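Local coordinates for EreC (Klebsiella pneumoniae, PDB 6XCQ), which probably hydrolyses the lactone ester of erythromycin and related 14-membered macrolides, opening the ring and thereby conferring resistance to these antibiotics, at residues I137-K140 and S141-E145; L161-R164 and D165-Q169; D372-R375 and E376-E380; M406-S410 and A411-T415. The protein carries 1 engineered substitution. All blocks are in the same frame, centred on the assembly; numbering follows the deposited sequence. Where two conformers were deposited one is given.

Contact 1 of 4, residues I137-K140 and S141-E145; sequences IWIK and SYLRE
Tyr142 N donates to Trp138 O at 2.8 Å, Leu143 N to Ile139 O and Arg144 N to Lys140 O, three i to i+4 bonds in a row; the bond from Ser141 N to Ile137 O is stretched and weak. On this rail the side chains pair at the same spacing. Tyr142 lays its CB over one face of the Trp138 six-membered ring, a CH-pi contact with CB 3.9 Å from the ring centroid. The two rings run nearly parallel, planes 10° apart, yet they are offset so that only their near margins face each other, centroids 4.9 Å apart: Trp138 CZ2 sits 3.8 Å from Tyr142 CG, at the near rim of the tyrosine. Both rings start anti to the backbone N (chi1 172° and 173°), which makes them point the same way. All of this belongs to one continuous helix, 126-146, whose Trp138 and Tyr142 pack on helix 73-90. The ring ends are fixed from outside, Trp138 NE1 by Gln43 and Tyr142 OH by Glu88. Along another strip Ile139 CG2 touches Leu143 CD1 at 3.7 Å, side by side, while Ile139 also reaches Leu111 of helix 101-112. Arg144, bent at chi3, brings one face of its guanidinium over Lys140 O; the extended Lys140 carries NZ off to Ser113, leaving it 5.6 Å from Arg144 NH2.

Contact 2 of 4, residues L161-R164 and D165-Q169; sequences LNPR and DDLAQ
Arg164 NH1 meets Asp165 OD1 at 2.9 Å in a salt bridge between sequence neighbours. The hydrogen bond within it is weak, bent to 126° at the proton; the guanidinium and carboxylate planes stand 77° apart. A bend at chi3 (65°) folds the arginine back toward the carboxylate, whose other oxygen, OD2, is held by Arg106. Elsewhere on the same turn Leu167 lies alongside Pro163, with CD1 3.8 Å from Pro163 CB, and Leu167 N closes the turn by a bond of 2.9 Å to Pro163 O. Asn162, just before the turn into the helix, adds a capping bond: its OD1 accepts from Arg164 N at 2.9 Å, the donor standing above the amide plane. Two waters extend the capping. Both donate to Asn162 O; one accepts from Asp165 N and the other from Asp166 N at 3.0 Å, so two first-turn amides are satisfied through solvent. The second water also gives a weak bond to Asp166 OD2, which Ser254 holds as well. The loop after strand 151-154 thus turns into helix 164-177, with Asp165 and Asp166 against Ile102 of helix 101-112, and Asp166 and Leu167 against Ile255 of helix 244-267.

Contact 3 of 4, residues D372-R375 and E376-E380; sequences DAIR and EDSME
Arg375 O is gripped twice by Ser378. The hydroxyl OG donates to it at 2.7 Å, in the carbonyl plane and on a lone pair, while Ser378 N arrives at 3.0 Å from above that plane, 60° out of it, so the two donors use different parts of one oxygen. The amide bond closes a type I beta turn from Arg375 to Ser378. With chi1 at 77°, OG sits between the backbone N and the carbonyl carbon of its own residue, where it can serve the turn and also accept from Gln381 N as the N-cap of helix 379-387. Ile374 packs over the start of the helix: its CG2 branch lies 3.4 Å from the hydroxyl Ser378 OG and 3.8 Å from Glu380 CB. On the loop side Arg375 stretches from CG to NE and holds Asp372 end-on, NH1 to OD2 and NH2 to OD1, both at 3.1 Å. OD2 lies in the guanidinium plane, but the arginine stands above the carboxylate plane there, so the two flat groups are not coplanar. Asp377 OD1 comes near Arg375 CB, though its charge is paired with Arg405. The turn links strand 365-370 to helix 379-387 and lies against strand 405-408, where Ile374 packs on Arg407, Ser378 on Arg405 and Glu380 on Met406.

Contact 4 of 4, residues M406-S410 and A411-T415; sequences MRSQS and ASVET
A two-stranded antiparallel beta hairpin, strands 405-408 and 411-414, closes here through a type II' turn from Ser408 to Ala411. Met406 and Val413 form a hydrogen-bonded pair: Met406 N gives to Val413 O and Val413 N to Met406 O, both at 2.9 Å. Nearer the turn Ser408 and Ala411 are the second such pair, but here the amides stand well above the planes of the carbonyls they meet, Ser408 N by 52° over that of Ala411 O. Between them Arg407 and Ser412 are a non-hydrogen-bonded pair, drawn in to 4.0 Å between CA atoms, with their side chains diverging. Two CA-H...O contacts come with this closeness, the shorter from Ser412 CA to Met406 O at 3.1 Å. On the face shared by Met406, Ser408, Ala411 and Val413, the Val413 CG1 methyl rests 3.7 Å from Ser408 CB; the serine hydroxyl goes on to Asn308, and both residues touch Phe317. At the turn one water donates to Gln409 O at 2.7 Å and to Ala411 O at 2.6 Å, bridging two carbonyls. Ala411 O therefore accepts from Ser408 N and from this water. Ser410 OG and Gln409 NE2 both bind Glu352, and Gln409 OE1 pairs with His306, so the hairpin end is tied by hydrogen bonds to the protein around it.

How the contacts relate
Contacts 3 and 4 form one neighbourhood, their centres about 9 Å apart. Asp372 joins them: its OD2 lies 2.6 Å from Ser412 OG and its O 2.8 Å from Arg407 NH2, both probable hydrogen bonds, so the carboxylate that Arg375 holds also meets the hairpin. Glu380 OE2, which also bonds Thr344, accepts from Arg407 N, tying the helix start to the same strand. Contacts 1 and 2 are separate, with centres about 29 Å apart, yet both place residues against helix 101-112. Contact 2 lies across the centre of the chain from contacts 3 and 4, its centre about 34 Å from that of contact 4.

Contact 1 of 4, residues I137-K140 and S141-E145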
loop_
_atom_site.group_PDB
_atom_site.type_symbol
_atom_site.label_atom_id
_atom_site.label_comp_id
_atom_site.label_asym_id
_atom_site.label_seq_id
_atom_site.Cartn_x
_atom_site.Cartn_y
_atom_site.Cartn_z
ATOM N N ILE A 137 9.368 12.978 -1.320
ATOM C CA ILE A 137 10.241 14.149 -1.387
ATOM C C ILE A 137 10.897 14.393 -0.038
ATOM O O ILE A 137 12.095 14.697 0.044
ATOM C CB ILE A 137 9.457 15.388 -1.859
ATOM C CG1 ILE A 137 8.932 15.201 -3.280
ATOM C CG2 ILE A 137 10.336 16.641 -1.786
ATOM C CD1 ILE A 137 7.785 16.186 -3.610
ATOM N N TRP A 138 10.130 14.246 1.046
ATOM C CA TRP A 138 10.713 14.383 2.375
ATOM C C TRP A 138 11.753 13.295 2.644
ATOM O O TRP A 138 12.853 13.581 3.130
ATOM C CB TRP A 138 9.611 14.359 3.443
ATOM C CG TRP A 138 10.209 14.308 4.800
ATOM C CD1 TRP A 138 10.680 15.364 5.530
ATOM C CD2 TRP A 138 10.443 13.141 5.583
ATOM N NE1 TRP A 138 11.186 14.919 6.730
ATOM C CE2 TRP A 138 11.049 13.558 6.787
ATOM C CE3 TRP A 138 10.200 11.778 5.386
ATOM C CZ2 TRP A 138 11.416 12.665 7.778
ATOM C CZ3 TRP A 138 10.554 10.901 6.375
ATOM C CH2 TRP A 138 11.158 11.343 7.559
ATOM N N ILE A 139 11.426 12.039 2.320
ATOM C CA ILE A 139 12.341 10.923 2.575
ATOM C C ILE A 139 13.702 11.182 1.934
ATOM O O ILE A 139 14.755 10.977 2.555
ATOM C CB ILE A 139 11.737 9.605 2.058
ATOM C CG1 ILE A 139 10.730 9.020 3.047
ATOM C CG2 ILE A 139 12.836 8.580 1.778
ATOM C CD1 ILE A 139 10.012 7.790 2.490
ATOM N N LYS A 140 13.699 11.633 0.681
ATOM C CA LYS A 140 14.963 11.865 -0.016
ATOM C C LYS A 140 15.812 12.898 0.719
ATOM O O LYS A 140 17.011 12.692 0.927
ATOM C CB LYS A 140 14.695 12.299 -1.458
ATOM C CG LYS A 140 15.949 12.619 -2.271
ATOM C CD LYS A 140 15.613 12.919 -3.730
ATOM C CE LYS A 140 16.900 13.111 -4.599
ATOM N NZ LYS A 140 16.532 13.280 -6.044
ATOM N N SER A 141 15.205 14.014 1.137
ATOM C CA SER A 141 15.952 15.007 1.906
ATOM C C SER A 141 16.439 14.418 3.216
ATOM O O SER A 141 17.628 14.516 3.556
ATOM C CB SER A 141 15.085 16.241 2.168
ATOM O OG SER A 141 14.498 16.715 0.971
ATOM N N TYR A 142 15.525 13.801 3.962
ATOM C CA TYR A 142 15.864 13.153 5.228
ATOM C C TYR A 142 17.057 12.207 5.085
ATOM O O TYR A 142 17.987 12.227 5.901
ATOM C CB TYR A 142 14.644 12.397 5.753
ATOM C CG TYR A 142 14.930 11.544 6.964
ATOM C CD1 TYR A 142 15.287 12.122 8.179
ATOM C CD2 TYR A 142 14.816 10.164 6.902
ATOM C CE1 TYR A 142 15.540 11.346 9.293
ATOM C CE2 TYR A 142 15.072 9.372 8.011
ATOM C CZ TYR A 142 15.432 9.973 9.201
ATOM O OH TYR A 142 15.677 9.191 10.298
ATOM N N LEU A 143 17.039 11.351 4.066
ATOM C CA LEU A 143 18.141 10.400 3.902
ATOM C C LEU A 143 19.447 11.117 3.573
ATOM O O LEU A 143 20.493 10.809 4.156
ATOM C CB LEU A 143 17.793 9.379 2.822
ATOM C CG LEU A 143 16.625 8.473 3.211
ATOM C CD1 LEU A 143 16.327 7.474 2.115
ATOM C CD2 LEU A 143 16.886 7.777 4.542
ATOM N N ARG A 144 19.406 12.094 2.664
ATOM C CA ARG A 144 20.617 12.841 2.331
ATOM C C ARG A 144 21.177 13.564 3.549
ATOM O O ARG A 144 22.364 13.439 3.868
ATOM C CB ARG A 144 20.329 13.839 1.213
ATOM C CG ARG A 144 21.463 14.832 1.000
ATOM C CD ARG A 144 21.215 15.762 -0.183
ATOM N NE ARG A 144 20.084 16.662 0.040
ATOM C CZ ARG A 144 18.897 16.540 -0.549
ATOM N NH1 ARG A 144 17.925 17.408 -0.286
ATOM N NH2 ARG A 144 18.680 15.551 -1.412
ATOM N N GLU A 145 20.332 14.332 4.246
ATOM C CA GLU A 145 20.812 15.144 5.358
ATOM C C GLU A 145 21.233 14.283 6.543
ATOM O O GLU A 145 22.199 14.611 7.242
ATOM C CB GLU A 145 19.737 16.166 5.754
ATOM C CG GLU A 145 19.583 17.273 4.695
ATOM C CD GLU A 145 18.284 18.069 4.798
ATOM O OE1 GLU A 145 17.568 17.939 5.815
ATOM O OE2 GLU A 145 17.983 18.830 3.850
#

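Contact 2 of 4, residues L161-R164 and D165-Q169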
loop_
_atom_site.group_PDB
_atom_site.type_symbol
_atom_site.label_atom_id
_atom_site.label_comp_id
_atom_site.label_asym_id
_atom_site.label_seq_id
_atom_site.Cartn_x
_atom_site.Cartn_y
_atom_site.Cartn_z
ATOM N N LEU A 161 -2.518 -1.251 -12.523
ATOM C CA LEU A 161 -2.955 -2.548 -13.068
ATOM C C LEU A 161 -2.572 -2.693 -14.545
ATOM O O LEU A 161 -3.215 -3.408 -15.309
ATOM C CB LEU A 161 -4.460 -2.789 -12.861
ATOM C CG LEU A 161 -4.941 -2.726 -11.400
ATOM C CD1 LEU A 161 -6.444 -3.067 -11.256
ATOM C CD2 LEU A 161 -4.099 -3.636 -10.508
ATOM N N ASN A 162 -1.484 -2.048 -14.954
ATOM C CA ASN A 162 -0.982 -2.228 -16.308
ATOM C C ASN A 162 0.148 -3.249 -16.259
ATOM O O ASN A 162 1.194 -2.965 -15.655
ATOM C CB ASN A 162 -0.481 -0.901 -16.872
ATOM C CG ASN A 162 0.136 -1.038 -18.259
ATOM O OD1 ASN A 162 0.294 -2.144 -18.798
ATOM N ND2 ASN A 162 0.492 0.100 -18.845
ATOM N N PRO A 163 -0.005 -4.430 -16.863
ATOM C CA PRO A 163 1.036 -5.472 -16.770
ATOM C C PRO A 163 2.230 -5.281 -17.690
ATOM O O PRO A 163 3.106 -6.159 -17.719
ATOM C CB PRO A 163 0.273 -6.746 -17.156
ATOM C CG PRO A 163 -0.747 -6.266 -18.141
ATOM C CD PRO A 163 -1.181 -4.887 -17.625
ATOM N N ARG A 164 2.301 -4.172 -18.430
ATOM C CA ARG A 164 3.348 -4.007 -19.433
ATOM C C ARG A 164 4.746 -4.144 -18.832
ATOM O O ARG A 164 5.567 -4.910 -19.342
ATOM C CB ARG A 164 3.211 -2.655 -20.130
ATOM C CG ARG A 164 4.183 -2.508 -21.302
ATOM C CD ARG A 164 4.441 -1.052 -21.661
ATOM N NE ARG A 164 5.129 -0.322 -20.596
ATOM C CZ ARG A 164 4.589 0.685 -19.915
ATOM N NH1 ARG A 164 5.283 1.298 -18.964
ATOM N NH2 ARG A 164 3.351 1.077 -20.186
ATOM N N ASP A 165 5.048 -3.376 -17.775
ATOM C CA ASP A 165 6.380 -3.430 -17.169
ATOM C C ASP A 165 6.717 -4.853 -16.740
ATOM O O ASP A 165 7.831 -5.335 -16.962
ATOM C CB ASP A 165 6.483 -2.509 -15.942
ATOM C CG ASP A 165 6.550 -1.015 -16.280
ATOM O OD1 ASP A 165 6.774 -0.623 -17.447
ATOM O OD2 ASP A 165 6.369 -0.225 -15.328
ATOM N N ASP A 166 5.767 -5.535 -16.097
ATOM C CA ASP A 166 6.061 -6.872 -15.593
ATOM C C ASP A 166 6.374 -7.820 -16.742
ATOM O O ASP A 166 7.339 -8.586 -16.678
ATOM C CB ASP A 166 4.894 -7.403 -14.768
ATOM C CG ASP A 166 4.798 -6.747 -13.392
ATOM O OD1 ASP A 166 5.831 -6.658 -12.687
ATOM O OD2 ASP A 166 3.681 -6.337 -13.014
ATOM N N LEU A 167 5.556 -7.782 -17.794
ATOM C CA LEU A 167 5.751 -8.674 -18.930
ATOM C C LEU A 167 7.050 -8.371 -19.653
ATOM O O LEU A 167 7.719 -9.284 -20.154
ATOM C CB LEU A 167 4.584 -8.553 -19.901
ATOM C CG LEU A 167 3.249 -9.160 -19.489
ATOM C CD1 LEU A 167 2.125 -8.324 -20.077
ATOM C CD2 LEU A 167 3.153 -10.618 -19.938
ATOM N N ALA A 168 7.410 -7.092 -19.741
ATOM C CA ALA A 168 8.625 -6.718 -20.452
ATOM C C ALA A 168 9.862 -7.191 -19.706
ATOM O O ALA A 168 10.823 -7.658 -20.326
ATOM C CB ALA A 168 8.672 -5.203 -20.661
ATOM N N GLN A 169 9.869 -7.053 -18.378
ATOM C CA GLN A 169 10.982 -7.583 -17.603
ATOM C C GLN A 169 11.009 -9.101 -17.680
ATOM O O GLN A 169 12.077 -9.700 -17.862
ATOM C CB GLN A 169 10.898 -7.123 -16.144
ATOM C CG GLN A 169 12.109 -7.539 -15.334
ATOM C CD GLN A 169 11.892 -7.456 -13.833
ATOM O OE1 GLN A 169 12.237 -8.376 -13.093
ATOM N NE2 GLN A 169 11.326 -6.349 -13.378
HETATM O O HOH W 1 3.637 -4.005 -14.566
HETATM O O HOH W 2 3.176 -1.543 -16.674
#

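Contact 3 of 4, residues D372-R375 and E376-E380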
loop_
_atom_site.group_PDB
_atom_site.type_symbol
_atom_site.label_atom_id
_atom_site.label_comp_id
_atom_site.label_asym_id
_atom_site.label_seq_id
_atom_site.Cartn_x
_atom_site.Cartn_y
_atom_site.Cartn_z
ATOM N N ASP A 372 -17.525 11.585 7.935
ATOM C CA ASP A 372 -18.580 10.927 8.702
ATOM C C ASP A 372 -18.714 11.546 10.090
ATOM O O ASP A 372 -17.714 11.890 10.732
ATOM C CB ASP A 372 -18.283 9.428 8.832
ATOM C CG ASP A 372 -19.508 8.622 9.228
ATOM O OD1 ASP A 372 -20.630 9.062 8.901
ATOM O OD2 ASP A 372 -19.350 7.555 9.869
ATOM N N ALA A 373 -19.963 11.673 10.556
ATOM C CA ALA A 373 -20.230 12.220 11.883
ATOM C C ALA A 373 -19.522 11.426 12.975
ATOM O O ALA A 373 -19.474 10.196 12.946
ATOM C CB ALA A 373 -21.735 12.227 12.164
ATOM N N ILE A 374 -19.009 12.135 13.969
ATOM C CA ILE A 374 -18.353 11.492 15.103
ATOM C C ILE A 374 -19.431 11.097 16.111
ATOM O O ILE A 374 -20.187 11.945 16.579
ATOM C CB ILE A 374 -17.316 12.438 15.727
ATOM C CG1 ILE A 374 -16.203 12.709 14.704
ATOM C CG2 ILE A 374 -16.779 11.897 17.063
ATOM C CD1 ILE A 374 -15.358 13.966 15.020
ATOM N N ARG A 375 -19.517 9.810 16.434
ATOM C CA ARG A 375 -20.554 9.312 17.328
ATOM C C ARG A 375 -19.937 8.799 18.623
ATOM O O ARG A 375 -18.707 8.711 18.770
ATOM C CB ARG A 375 -21.383 8.223 16.640
ATOM C CG ARG A 375 -22.088 8.751 15.419
ATOM C CD ARG A 375 -22.797 7.673 14.652
ATOM N NE ARG A 375 -23.146 8.137 13.312
ATOM C CZ ARG A 375 -22.333 8.042 12.262
ATOM N NH1 ARG A 375 -21.122 7.498 12.397
ATOM N NH2 ARG A 375 -22.726 8.493 11.078
ATOM N N GLU A 376 -20.816 8.463 19.578
ATOM C CA GLU A 376 -20.347 8.144 20.922
ATOM C C GLU A 376 -19.541 6.856 20.938
ATOM O O GLU A 376 -18.624 6.713 21.757
ATOM C CB GLU A 376 -21.519 8.052 21.915
ATOM C CG GLU A 376 -21.071 7.777 23.367
ATOM C CD GLU A 376 -22.229 7.713 24.383
ATOM O OE1 GLU A 376 -23.381 7.994 24.008
ATOM O OE2 GLU A 376 -21.973 7.397 25.566
ATOM N N ASP A 377 -19.851 5.912 20.053
ATOM C CA ASP A 377 -19.045 4.697 19.942
ATOM C C ASP A 377 -18.031 4.797 18.807
ATOM O O ASP A 377 -17.739 3.807 18.132
ATOM C CB ASP A 377 -19.935 3.471 19.769
ATOM C CG ASP A 377 -20.873 3.581 18.586
ATOM O OD1 ASP A 377 -20.740 4.519 17.763
ATOM O OD2 ASP A 377 -21.756 2.711 18.481
ATOM N N SER A 378 -17.484 5.983 18.565
ATOM C CA SER A 378 -16.441 6.132 17.563
ATOM C C SER A 378 -15.068 6.274 18.221
ATOM O O SER A 378 -14.943 6.706 19.372
ATOM C CB SER A 378 -16.740 7.321 16.653
ATOM O OG SER A 378 -16.445 8.546 17.284
ATOM N N MET A 379 -14.032 5.851 17.498
ATOM C CA MET A 379 -12.675 6.074 17.990
ATOM C C MET A 379 -12.386 7.568 18.105
ATOM O O MET A 379 -11.664 8.006 19.007
ATOM C CB MET A 379 -11.662 5.397 17.068
ATOM C CG MET A 379 -10.201 5.622 17.472
ATOM S SD MET A 379 -9.754 5.041 19.134
ATOM C CE MET A 379 -10.224 3.346 19.032
ATOM N N GLU A 380 -12.942 8.359 17.189
ATOM C CA GLU A 380 -12.765 9.806 17.236
ATOM C C GLU A 380 -13.290 10.392 18.541
ATOM O O GLU A 380 -12.680 11.306 19.108
ATOM C CB GLU A 380 -13.467 10.449 16.033
ATOM C CG GLU A 380 -12.772 10.136 14.683
ATOM C CD GLU A 380 -13.015 8.719 14.162
ATOM O OE1 GLU A 380 -14.022 8.090 14.561
ATOM O OE2 GLU A 380 -12.198 8.240 13.332
#

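Contact 4 of 4, residues M406-S410 and A411-T415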
loop_
_atom_site.group_PDB
_atom_site.type_symbol
_atom_site.label_atom_id
_atom_site.label_comp_id
_atom_site.label_asym_id
_atom_site.label_seq_id
_atom_site.Cartn_x
_atom_site.Cartn_y
_atom_site.Cartn_z
ATOM N N MET A 406 -14.539 3.691 13.241
ATOM C CA MET A 406 -13.507 4.680 12.954
ATOM C C MET A 406 -13.714 5.199 11.541
ATOM O O MET A 406 -14.130 4.454 10.652
ATOM C CB MET A 406 -12.093 4.084 13.111
ATOM C CG MET A 406 -10.954 5.090 12.914
ATOM S SD MET A 406 -9.394 4.463 13.600
ATOM C CE MET A 406 -9.300 2.882 12.765
ATOM N N ARG A 407 -13.402 6.477 11.336
ATOM C CA ARG A 407 -13.564 7.068 10.017
ATOM C C ARG A 407 -12.689 6.342 8.995
ATOM O O ARG A 407 -11.589 5.883 9.295
ATOM C CB ARG A 407 -13.211 8.551 10.049
ATOM C CG ARG A 407 -14.213 9.383 10.883
ATOM C CD ARG A 407 -13.731 10.790 11.062
ATOM N NE ARG A 407 -14.850 11.729 11.154
ATOM C CZ ARG A 407 -14.716 13.035 11.322
ATOM N NH1 ARG A 407 -13.508 13.568 11.445
ATOM N NH2 ARG A 407 -15.793 13.808 11.346
ATOM N N SER A 408 -13.193 6.247 7.776
ATOM C CA SER A 408 -12.419 5.676 6.686
ATOM C C SER A 408 -12.954 6.329 5.422
ATOM O O SER A 408 -14.142 6.189 5.117
ATOM C CB SER A 408 -12.570 4.151 6.665
ATOM O OG SER A 408 -11.968 3.573 5.522
ATOM N N GLN A 409 -12.106 7.078 4.725
ATOM C CA GLN A 409 -12.549 7.956 3.620
ATOM C C GLN A 409 -13.628 8.880 4.195
ATOM O O GLN A 409 -13.475 9.363 5.325
ATOM C CB GLN A 409 -12.981 7.131 2.417
ATOM C CG GLN A 409 -11.862 6.312 1.773
ATOM C CD GLN A 409 -10.687 7.159 1.327
ATOM O OE1 GLN A 409 -9.557 6.899 1.723
ATOM N NE2 GLN A 409 -10.944 8.163 0.464
ATOM N N SER A 410 -14.728 9.124 3.482
ATOM C CA SER A 410 -15.823 9.929 4.013
ATOM C C SER A 410 -16.851 9.097 4.768
ATOM O O SER A 410 -17.896 9.629 5.147
ATOM C CB SER A 410 -16.515 10.718 2.893
ATOM O OG SER A 410 -17.086 9.864 1.924
ATOM N N ALA A 411 -16.560 7.820 5.027
ATOM C CA ALA A 411 -17.456 6.951 5.778
ATOM C C ALA A 411 -16.783 6.492 7.069
ATOM O O ALA A 411 -15.930 7.207 7.602
ATOM C CB ALA A 411 -17.874 5.750 4.917
ATOM N N SER A 412 -17.182 5.324 7.589
ATOM C CA SER A 412 -16.526 4.671 8.720
ATOM C C SER A 412 -16.515 3.158 8.516
ATOM O O SER A 412 -17.300 2.614 7.744
ATOM C CB SER A 412 -17.199 4.989 10.073
ATOM O OG SER A 412 -17.111 6.366 10.410
ATOM N N VAL A 413 -15.605 2.482 9.211
ATOM C CA VAL A 413 -15.633 1.031 9.331
ATOM C C VAL A 413 -15.961 0.710 10.781
ATOM O O VAL A 413 -15.677 1.499 11.684
ATOM C CB VAL A 413 -14.308 0.349 8.903
ATOM C CG1 VAL A 413 -13.918 0.774 7.499
ATOM C CG2 VAL A 413 -13.193 0.653 9.890
ATOM N N GLU A 414 -16.573 -0.444 11.005
ATOM C CA GLU A 414 -16.878 -0.917 12.348
ATOM C C GLU A 414 -16.223 -2.268 12.564
ATOM O O GLU A 414 -16.288 -3.141 11.697
ATOM C CB GLU A 414 -18.385 -1.034 12.572
ATOM C CG GLU A 414 -18.740 -1.787 13.851
ATOM C CD GLU A 414 -20.157 -1.501 14.357
ATOM O OE1 GLU A 414 -20.995 -1.017 13.551
ATOM O OE2 GLU A 414 -20.421 -1.762 15.563
ATOM N N THR A 415 -15.612 -2.448 13.730
ATOM C CA THR A 415 -14.864 -3.668 14.013
ATOM C C THR A 415 -14.566 -3.677 15.509
ATOM O O THR A 415 -14.981 -2.776 16.252
ATOM C CB THR A 415 -13.589 -3.723 13.154
ATOM O OG1 THR A 415 -12.973 -5.018 13.247
ATOM C CG2 THR A 415 -12.630 -2.658 13.601
HETATM O O HOH W 3 -15.267 9.690 7.354
#